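Local structure of translation initiation factor eIF2 assembly protein (Schizosaccharomyces pombe, 4ZGP) at residues 56-61 with 95-100; 195-200 with 205-210. The protein acts as an ATP-dependent chaperone for assembly of translation initiation factor eIF2, binding its gamma subunit so that it can join the alpha and beta subunits. One frame throughout, in Å; residues are numbered along the deposited sequence. Where two conformers were deposited one is given.

How the contacts relate
Both contacts belong to one ATP-grasp chain but lie on opposite sides of its centre. Contact 1 comes first in the sequence and pairs helix 56-62 with the start of helix 95-107; it is complete before contact 2 begins. Contact 2 is the hairpin of strands 193-199 and 202-208, inside the mixed sheet that also contains strands 243-250, 253-261 and 287-289. The two share no helix or strand: their centres are about 36 Å apart and their nearest atoms about 22 Å. Contact 2 supplies R195 and R209 to the nucleotide pocket, whereas contact 1 is outlying helix packing, with the side chain of V58 about 12 Å from that of K115, an ATP-binding residue.

Contact 1. Residues 56-61 with 95-100; sequences ATVLKY and REAIQL
No flat group enters the seam where A97 meets T57 and V58; those of the two segments lie at its flanks. The Y61 ring packs edge-to-face with the ring of Y92, while on the far side of helix 95-107 the amide carbon CD of Q99 sits over one face of the R95 guanidinium, 3.5 Å above its plane and displaced toward the rim; the way the Q99 amide is turned is doubtful.

The seam itself is a small helix-helix packing contact in the N-terminal part of the ATP-grasp chain. It joins helix 56-62 to the first turns of helix 95-107, across a connection that is for the most part (70-90) not modelled. The small A97 side chain is consistent with the close approach here, CA of A97 lying 7.2 Å from CA of V58. Just 76 Å² is buried between the segments.

The A97 methyl is touched by two consecutive residues. From V58 the apolar contact is made by CG2, 3.9 Å from CB of A97: a chi1 of 167° sets this methyl anti to the carbonyl carbon, beside the backbone N, where it meets A97. From T57 it is the hydroxyl that faces the methyl; this same OG1 accepts a weak hydrogen bond from the backbone N of E94, just ahead of helix 95-107. Loop residues Y91 and P93 also pack on T57.

Helix 138-146 bridges the pair from another direction, since L142 receives both Y61 and I98, and A138 adds to the I98 contact. At the centre, OG1 of T57 lies 4.0 Å from CB of A97, and CG2 of V58 lies 4.5 Å from that OG1, the three atoms forming a compact triangle.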
loop_
_atom_site.group_PDB
_atom_site.type_symbol
_atom_site.label_atom_id
_atom_site.label_comp_id
_atom_site.label_asym_id
_atom_site.label_seq_id
_atom_site.Cartn_x
_atom_site.Cartn_y
_atom_site.Cartn_z
ATOM N N ALA A 56 -17.054 -9.762 10.979
ATOM C CA ALA A 56 -17.965 -8.657 11.243
ATOM C C ALA A 56 -17.719 -7.972 12.592
ATOM O O ALA A 56 -17.906 -6.757 12.713
ATOM C CB ALA A 56 -19.406 -9.144 11.163
ATOM N N THR A 57 -17.313 -8.730 13.612
ATOM C CA THR A 57 -17.083 -8.109 14.915
ATOM C C THR A 57 -15.840 -7.224 14.857
ATOM O O THR A 57 -15.768 -6.208 15.543
ATOM C CB THR A 57 -16.937 -9.141 16.056
ATOM O OG1 THR A 57 -15.765 -9.942 15.856
ATOM C CG2 THR A 57 -18.168 -10.039 16.108
ATOM N N VAL A 58 -14.869 -7.606 14.029
ATOM C CA VAL A 58 -13.696 -6.772 13.809
ATOM C C VAL A 58 -14.117 -5.476 13.108
ATOM O O VAL A 58 -13.720 -4.372 13.505
ATOM C CB VAL A 58 -12.611 -7.513 12.980
ATOM C CG1 VAL A 58 -11.537 -6.549 12.482
ATOM C CG2 VAL A 58 -11.967 -8.617 13.809
ATOM N N LEU A 59 -14.931 -5.624 12.071
ATOM C CA LEU A 59 -15.423 -4.495 11.294
ATOM C C LEU A 59 -16.161 -3.516 12.196
ATOM O O LEU A 59 -15.986 -2.301 12.096
ATOM C CB LEU A 59 -16.333 -5.001 10.173
ATOM C CG LEU A 59 -16.671 -4.111 8.984
ATOM C CD1 LEU A 59 -15.419 -3.468 8.449
ATOM C CD2 LEU A 59 -17.334 -4.956 7.909
ATOM N N LYS A 60 -16.965 -4.063 13.099
ATOM C CA LYS A 60 -17.755 -3.263 14.029
ATOM C C LYS A 60 -16.846 -2.452 14.959
ATOM O O LYS A 60 -17.048 -1.254 15.158
ATOM C CB LYS A 60 -18.690 -4.182 14.824
ATOM C CG LYS A 60 -19.888 -3.497 15.479
ATOM C CD LYS A 60 -19.560 -3.004 16.883
ATOM C CE LYS A 60 -20.826 -2.820 17.716
ATOM N NZ LYS A 60 -21.814 -1.929 17.042
ATOM N N TYR A 61 -15.835 -3.114 15.512
ATOM C CA TYR A 61 -14.852 -2.471 16.378
ATOM C C TYR A 61 -14.079 -1.347 15.678
ATOM O O TYR A 61 -13.772 -0.327 16.296
ATOM C CB TYR A 61 -13.890 -3.538 16.910
ATOM C CG TYR A 61 -12.682 -3.046 17.671
ATOM C CD1 TYR A 61 -12.724 -2.874 19.046
ATOM C CD2 TYR A 61 -11.483 -2.804 17.018
ATOM C CE1 TYR A 61 -11.612 -2.448 19.742
ATOM C CE2 TYR A 61 -10.375 -2.377 17.700
ATOM C CZ TYR A 61 -10.438 -2.207 19.064
ATOM O OH TYR A 61 -9.320 -1.786 19.743
ATOM N N ARG A 95 -13.759 -13.814 20.486
ATOM C CA ARG A 95 -12.518 -14.566 20.639
ATOM C C ARG A 95 -12.115 -15.302 19.369
ATOM O O ARG A 95 -10.926 -15.466 19.089
ATOM C CB ARG A 95 -12.632 -15.562 21.803
ATOM C CG ARG A 95 -11.362 -16.379 22.012
ATOM C CD ARG A 95 -11.397 -17.277 23.245
ATOM N NE ARG A 95 -10.375 -18.316 23.132
ATOM C CZ ARG A 95 -9.103 -18.152 23.484
ATOM N NH1 ARG A 95 -8.239 -19.144 23.326
ATOM N NH2 ARG A 95 -8.693 -16.993 23.994
ATOM N N GLU A 96 -13.107 -15.746 18.603
ATOM C CA GLU A 96 -12.856 -16.512 17.392
ATOM C C GLU A 96 -12.035 -15.686 16.404
ATOM O O GLU A 96 -11.083 -16.180 15.787
ATOM C CB GLU A 96 -14.177 -16.956 16.752
ATOM C CG GLU A 96 -14.898 -18.091 17.486
ATOM C CD GLU A 96 -15.881 -17.618 18.562
ATOM O OE1 GLU A 96 -15.967 -16.399 18.834
ATOM O OE2 GLU A 96 -16.578 -18.481 19.140
ATOM N N ALA A 97 -12.411 -14.421 16.274
ATOM C CA ALA A 97 -11.710 -13.487 15.403
ATOM C C ALA A 97 -10.304 -13.221 15.920
ATOM O O ALA A 97 -9.345 -13.208 15.149
ATOM C CB ALA A 97 -12.480 -12.201 15.291
ATOM N N ILE A 98 -10.188 -13.005 17.228
ATOM C CA ILE A 98 -8.889 -12.779 17.848
ATOM C C ILE A 98 -7.947 -13.966 17.612
ATOM O O ILE A 98 -6.767 -13.775 17.301
ATOM C CB ILE A 98 -9.018 -12.532 19.372
ATOM C CG1 ILE A 98 -9.940 -11.346 19.647
ATOM C CG2 ILE A 98 -7.639 -12.288 20.000
ATOM C CD1 ILE A 98 -9.458 -10.044 19.077
ATOM N N GLN A 99 -8.450 -15.190 17.775
ATOM C CA GLN A 99 -7.606 -16.370 17.561
ATOM C C GLN A 99 -7.204 -16.521 16.090
ATOM O O GLN A 99 -6.074 -16.934 15.776
ATOM C CB GLN A 99 -8.325 -17.633 18.039
ATOM C CG GLN A 99 -8.560 -17.684 19.539
ATOM C CD GLN A 99 -7.272 -17.636 20.334
ATOM O OE1 GLN A 99 -6.277 -18.254 19.954
ATOM N NE2 GLN A 99 -7.285 -16.897 21.440
ATOM N N LEU A 100 -8.126 -16.173 15.201
ATOM C CA LEU A 100 -7.876 -16.224 13.762
ATOM C C LEU A 100 -6.731 -15.286 13.392
ATOM O O LEU A 100 -5.802 -15.656 12.666
ATOM C CB LEU A 100 -9.143 -15.851 12.989
ATOM C CG LEU A 100 -9.190 -16.169 11.491
ATOM C CD1 LEU A 100 -8.735 -17.596 11.231
ATOM C CD2 LEU A 100 -10.601 -15.963 10.952
#

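Contact 2. Residues 195-200 with 205-210; sequences RCFVKS and AFCQRD. With ADP (adenosine-5'-diphosphate), chain C.
R195 and R209, ATP-binding residues of the ATP-grasp nucleotide pocket, bring their guanidinium groups together beside the ADP phosphates, with planes 23° apart and NH2 of R195 3.3 Å from NH2 of R209. This describes one of two R209 conformers, as do its contacts with ADP: R209 NH2 donates to O3B over 2.9 Å (N-H...O 156°), and the ribose O3' lies over one guanidinium face. With CG anti to the backbone N and the chain bent at chi3 (-70°), R195 holds NH2 3.7 Å from O1B of ADP. D246 forms salt bridges with both arginines and E193 with R209, which probably fixes how the two groups are turned.

Behind them is an antiparallel beta hairpin. R195 and C207 form a hydrogen-bonded pair, N of R195 to O of C207 at 2.9 Å, and F197 N reaches O of A205 at 2.8 Å. That carbonyl oxygen also lies in plane at the F197 ring edge, 3.5 Å from CD1. On the sheet face opposite F197 and A205, SG of C196 rests 3.8 Å from CB of F206.

Helix 221-233 covers that face through I228, while F271 touches A205 on the other. Strand 243-250 flanks 193-199, and strand 287-289 runs parallel to 202-208.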
loop_
_atom_site.group_PDB
_atom_site.type_symbol
_atom_site.label_atom_id
_atom_site.label_comp_id
_atom_site.label_asym_id
_atom_site.label_seq_id
_atom_site.Cartn_x
_atom_site.Cartn_y
_atom_site.Cartn_z
ATOM N N ARG A 195 8.619 5.072 -4.928
ATOM C CA ARG A 195 7.281 5.097 -5.490
ATOM C C ARG A 195 7.412 5.328 -6.991
ATOM O O ARG A 195 8.131 6.225 -7.408
ATOM C CB ARG A 195 6.442 6.184 -4.838
ATOM C CG ARG A 195 5.064 6.336 -5.477
ATOM C CD ARG A 195 4.047 6.913 -4.504
ATOM N NE ARG A 195 3.698 5.971 -3.443
ATOM C CZ ARG A 195 2.789 6.210 -2.506
ATOM N NH1 ARG A 195 2.161 7.379 -2.483
ATOM N NH2 ARG A 195 2.505 5.278 -1.584
ATOM N N CYS A 196 6.712 4.515 -7.784
ATOM C CA CYS A 196 7.004 4.357 -9.208
ATOM C C CYS A 196 5.728 4.537 -10.004
ATOM O O CYS A 196 4.708 3.885 -9.760
ATOM C CB CYS A 196 7.621 2.986 -9.494
ATOM S SG CYS A 196 9.001 2.548 -8.379
ATOM N N PHE A 197 5.798 5.426 -10.979
ATOM C CA PHE A 197 4.614 5.899 -11.651
ATOM C C PHE A 197 4.599 5.364 -13.072
ATOM O O PHE A 197 5.590 5.451 -13.798
ATOM C CB PHE A 197 4.586 7.434 -11.631
ATOM C CG PHE A 197 4.565 8.012 -10.249
ATOM C CD1 PHE A 197 5.747 8.259 -9.564
ATOM C CD2 PHE A 197 3.368 8.331 -9.642
ATOM C CE1 PHE A 197 5.716 8.806 -8.284
ATOM C CE2 PHE A 197 3.338 8.873 -8.365
ATOM C CZ PHE A 197 4.505 9.114 -7.689
ATOM N N VAL A 198 3.467 4.783 -13.443
ATOM C CA VAL A 198 3.337 4.058 -14.679
ATOM C C VAL A 198 2.187 4.638 -15.488
ATOM O O VAL A 198 1.087 4.782 -14.980
ATOM C CB VAL A 198 3.057 2.552 -14.432
ATOM C CG1 VAL A 198 2.861 1.838 -15.751
ATOM C CG2 VAL A 198 4.189 1.914 -13.631
ATOM N N LYS A 199 2.453 4.963 -16.748
ATOM C CA LYS A 199 1.412 5.501 -17.617
ATOM C C LYS A 199 1.539 4.843 -18.979
ATOM O O LYS A 199 2.639 4.745 -19.522
ATOM C CB LYS A 199 1.526 7.025 -17.736
ATOM C CG LYS A 199 0.448 7.646 -18.608
ATOM C CD LYS A 199 0.821 9.062 -19.022
ATOM C CE LYS A 199 0.657 10.000 -17.871
ATOM N NZ LYS A 199 0.787 11.448 -18.272
ATOM N N SER A 200 0.411 4.368 -19.500
ATOM C CA SER A 200 0.379 3.543 -20.706
ATOM C C SER A 200 1.419 2.431 -20.642
ATOM O O SER A 200 2.164 2.210 -21.588
ATOM C CB SER A 200 0.569 4.416 -21.957
ATOM O OG SER A 200 -0.298 5.530 -21.871
ATOM N N ALA A 205 8.269 7.854 -14.251
ATOM C CA ALA A 205 8.886 8.544 -13.115
ATOM C C ALA A 205 8.966 7.642 -11.900
ATOM O O ALA A 205 8.115 6.780 -11.723
ATOM C CB ALA A 205 8.099 9.790 -12.746
ATOM N N PHE A 206 9.967 7.873 -11.054
ATOM C CA PHE A 206 9.945 7.302 -9.704
ATOM C C PHE A 206 10.750 8.168 -8.764
ATOM O O PHE A 206 11.623 8.937 -9.191
ATOM C CB PHE A 206 10.450 5.840 -9.676
ATOM C CG PHE A 206 11.938 5.651 -9.885
ATOM C CD1 PHE A 206 12.831 5.667 -8.810
ATOM C CD2 PHE A 206 12.435 5.363 -11.142
ATOM C CE1 PHE A 206 14.182 5.453 -8.993
ATOM C CE2 PHE A 206 13.809 5.134 -11.338
ATOM C CZ PHE A 206 14.679 5.176 -10.263
ATOM N N CYS A 207 10.425 8.067 -7.479
ATOM C CA CYS A 207 11.100 8.870 -6.485
ATOM C C CYS A 207 11.306 8.083 -5.231
ATOM O O CYS A 207 10.630 7.095 -4.980
ATOM C CB CYS A 207 10.311 10.159 -6.175
ATOM S SG CYS A 207 8.647 9.986 -5.505
ATOM N N GLN A 208 12.296 8.518 -4.473
ATOM C CA GLN A 208 12.482 8.073 -3.108
ATOM C C GLN A 208 11.192 8.217 -2.308
ATOM O O GLN A 208 10.471 9.225 -2.420
ATOM C CB GLN A 208 13.612 8.856 -2.437
ATOM C CG GLN A 208 13.975 8.358 -1.048
ATOM C CD GLN A 208 15.203 9.042 -0.484
ATOM O OE1 GLN A 208 15.848 9.835 -1.170
ATOM N NE2 GLN A 208 15.529 8.739 0.769
ATOM N N ARG A 209 10.904 7.218 -1.475
ATOM C CA ARG A 209 9.627 7.186 -0.779
ATOM C C ARG A 209 9.630 7.952 0.536
ATOM O O ARG A 209 8.616 8.536 0.915
ATOM C CB ARG A 209 9.204 5.739 -0.538
ATOM C CG ARG A 209 8.123 5.288 -1.479
ATOM C CD ARG A 209 6.776 5.219 -0.790
ATOM N NE ARG A 209 6.445 3.848 -0.439
ATOM C CZ ARG A 209 5.419 3.493 0.324
ATOM N NH1 ARG A 209 5.203 2.214 0.570
ATOM N NH2 ARG A 209 4.612 4.414 0.832
ATOM N N ASP A 210 10.765 7.977 1.226
ATOM C CA ASP A 210 10.824 8.679 2.513
ATOM C C ASP A 210 11.338 10.093 2.317
ATOM O O ASP A 210 11.525 10.526 1.183
ATOM C CB ASP A 210 11.717 7.928 3.501
ATOM C CG ASP A 210 13.161 7.958 3.095
ATOM O OD1 ASP A 210 13.423 7.849 1.878
ATOM O OD2 ASP A 210 14.034 8.093 3.980
HETATM P PB ADP C . 0.990 2.685 1.466
HETATM O O1B ADP C . 1.172 2.266 0.015
HETATM O O2B ADP C . -0.461 2.841 1.882
HETATM O O3B ADP C . 1.951 3.796 1.836
HETATM P PA ADP C . 2.663 0.422 2.156
HETATM O O1A ADP C . 3.331 0.791 0.854
HETATM O O2A ADP C . 2.167 -0.984 2.451
HETATM O O3A ADP C . 1.408 1.414 2.390
HETATM O "O5'" ADP C . 3.691 0.821 3.322
HETATM C "C5'" ADP C . 3.542 2.000 4.113
HETATM C "C4'" ADP C . 4.844 2.115 4.886
HETATM O "O4'" ADP C . 4.859 1.143 5.933
HETATM C "C3'" ADP C . 6.027 1.797 3.986
HETATM O "O3'" ADP C . 6.668 2.995 3.534
HETATM C "C2'" ADP C . 6.958 0.957 4.835
HETATM O "O2'" ADP C . 8.029 1.746 5.361
HETATM C "C1'" ADP C . 6.110 0.450 5.984
HETATM N N9 ADP C . 5.871 -0.997 5.756
HETATM C C8 ADP C . 4.984 -1.511 4.877
HETATM N N7 ADP C . 5.006 -2.871 4.906
HETATM C C5 ADP C . 5.927 -3.245 5.823
HETATM C C6 ADP C . 6.438 -4.531 6.353
HETATM N N6 ADP C . 5.940 -5.700 5.873
HETATM N N1 ADP C . 7.401 -4.491 7.312
HETATM C C2 ADP C . 7.869 -3.312 7.777
HETATM N N3 ADP C . 7.450 -2.105 7.343
HETATM C C4 ADP C . 6.492 -2.006 6.382
#